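PDB 2OXB: beta-fructofuranosidase, insoluble isoenzyme CWINV1 from Arabidopsis thaliana, which hydrolyses terminal beta-D-fructofuranoside residues of sucrose and 1-kestose and, less readily, of neokestose and levan in the plant cell wall. Local coordinates for residues S424-R428 and P472-R476. The protein carries 1 engineered substitution. Sequence-based numbering, arbitrary orientation.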
# COMPACT_ATOMS: atom_id res chain seq x y z
N SER A 424 -13.97 -14.04 -3.60
CA SER A 424 -14.89 -13.80 -2.52
C SER A 424 -14.36 -13.18 -1.25
O SER A 424 -13.85 -13.87 -0.37
CB SER A 424 -15.58 -15.12 -2.18
OG SER A 424 -14.63 -16.17 -2.20
N VAL A 425 -14.49 -11.86 -1.14
CA VAL A 425 -14.07 -11.16 0.05
C VAL A 425 -15.31 -11.13 0.93
O VAL A 425 -16.41 -10.80 0.47
CB VAL A 425 -13.64 -9.73 -0.29
CG1 VAL A 425 -13.37 -8.96 0.98
CG2 VAL A 425 -12.42 -9.77 -1.19
N TYR A 426 -15.15 -11.49 2.20
CA TYR A 426 -16.30 -11.52 3.09
C TYR A 426 -15.90 -11.34 4.54
O TYR A 426 -14.74 -11.10 4.85
CB TYR A 426 -17.03 -12.84 2.89
CG TYR A 426 -16.14 -14.04 3.09
CD1 TYR A 426 -15.71 -14.40 4.36
CD2 TYR A 426 -15.72 -14.80 2.01
CE1 TYR A 426 -14.88 -15.50 4.55
CE2 TYR A 426 -14.88 -15.90 2.19
CZ TYR A 426 -14.46 -16.25 3.47
OH TYR A 426 -13.63 -17.33 3.66
N PHE A 427 -16.90 -11.48 5.41
CA PHE A 427 -16.75 -11.35 6.85
C PHE A 427 -17.19 -12.60 7.59
O PHE A 427 -17.97 -13.40 7.06
CB PHE A 427 -17.60 -10.20 7.38
CG PHE A 427 -17.09 -8.84 7.01
CD1 PHE A 427 -15.88 -8.39 7.52
CD2 PHE A 427 -17.84 -8.00 6.18
CE1 PHE A 427 -15.41 -7.12 7.22
CE2 PHE A 427 -17.37 -6.73 5.87
CZ PHE A 427 -16.16 -6.28 6.39
N ARG A 428 -16.70 -12.75 8.82
CA ARG A 428 -17.04 -13.85 9.73
C ARG A 428 -16.95 -13.28 11.14
O ARG A 428 -15.90 -12.77 11.54
CB ARG A 428 -16.05 -14.99 9.59
CG ARG A 428 -16.29 -15.91 8.44
CD ARG A 428 -14.97 -16.52 8.07
NE ARG A 428 -15.10 -17.63 7.14
CZ ARG A 428 -15.27 -18.88 7.51
NH1 ARG A 428 -15.33 -19.19 8.80
NH2 ARG A 428 -15.35 -19.83 6.59
N PRO A 472 -23.69 -1.67 11.77
CA PRO A 472 -23.48 -2.37 10.49
C PRO A 472 -22.00 -2.45 10.04
O PRO A 472 -21.19 -1.58 10.35
CB PRO A 472 -24.36 -1.59 9.52
CG PRO A 472 -24.38 -0.20 10.12
CD PRO A 472 -24.56 -0.49 11.58
N LEU A 473 -21.66 -3.51 9.32
CA LEU A 473 -20.30 -3.66 8.84
C LEU A 473 -20.15 -3.20 7.40
O LEU A 473 -20.88 -3.63 6.50
CB LEU A 473 -19.83 -5.11 8.96
CG LEU A 473 -20.84 -6.15 9.43
CD1 LEU A 473 -20.34 -7.51 9.00
CD2 LEU A 473 -21.06 -6.08 10.93
N SER A 474 -19.18 -2.31 7.19
CA SER A 474 -18.88 -1.76 5.88
C SER A 474 -17.87 -2.66 5.18
O SER A 474 -17.20 -3.48 5.81
CB SER A 474 -18.28 -0.35 6.00
OG SER A 474 -19.23 0.59 6.46
N LEU A 475 -17.78 -2.49 3.86
CA LEU A 475 -16.86 -3.23 3.01
C LEU A 475 -16.93 -2.63 1.61
O LEU A 475 -17.98 -2.66 0.96
CB LEU A 475 -17.25 -4.71 2.96
CG LEU A 475 -16.46 -5.59 1.98
CD1 LEU A 475 -14.98 -5.52 2.30
CD2 LEU A 475 -16.95 -7.01 2.06
N ARG A 476 -15.83 -2.07 1.16
CA ARG A 476 -15.81 -1.46 -0.15
C ARG A 476 -14.96 -2.33 -1.05
O ARG A 476 -14.12 -3.08 -0.58
CB ARG A 476 -15.23 -0.06 -0.06
CG ARG A 476 -15.21 0.67 -1.36
CD ARG A 476 -14.83 2.10 -1.12
NE ARG A 476 -14.38 2.73 -2.35
CZ ARG A 476 -13.82 3.92 -2.40
NH1 ARG A 476 -13.64 4.62 -1.28
NH2 ARG A 476 -13.41 4.40 -3.56
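Phe427 reaches from its strand into the space between Leu473 and Leu475, and its ring makes most of the contact between segments 424-428 and 472-476. CG lies beside the backbone N and anti to the carbonyl carbon (chi1 -72°), a setting that places the ring between the two leucines, which reach across in the opposite direction. On one flank the methyl CD1 of Leu473 lies 3.8 Å from Phe427 CD2. On the other, Leu475 CB comes within 3.5 Å of Phe427 CE2, and both approaches are oblique to the ring. CD2 of Leu475 also packs on Phe427 CE2. The far end of the ring meets backbone: the carbonyl O of Ser474 sits at the ring edge, near its plane, beside Phe427 CZ and CE2. The two strands run nearly antiparallel, at 167°, but their axes stay 9.0 Å apart, because they belong to different sheets. Strand 423-431 hydrogen-bonds to strands 406-415 and 439-446, whereas strand 473-480 lies in the opposing antiparallel sheet, so these side chains fill the interior of the beta-sandwich that forms the C-terminal domain of this glycosyl hydrolase family 32 enzyme. Cutting Phe427 back to an alanine is likely to open a gap between the leucines and leave Leu473 CD1 and Leu475 CB and CD2 without the ring they pack on. Packing is looser toward Val425, which is partly exposed. There CG1, set anti to the backbone N (chi1 173°), meets Leu475 through a single close pair, 4.0 Å from CD1. The polar side chains of 473-476 find partners outside the contact: Ser474 directs its CB away from the facing strand and hydrogen-bonds through OG to Lys490 NZ, while Arg476 forms a salt bridge with Asp368 and a cation-pi contact with Trp330.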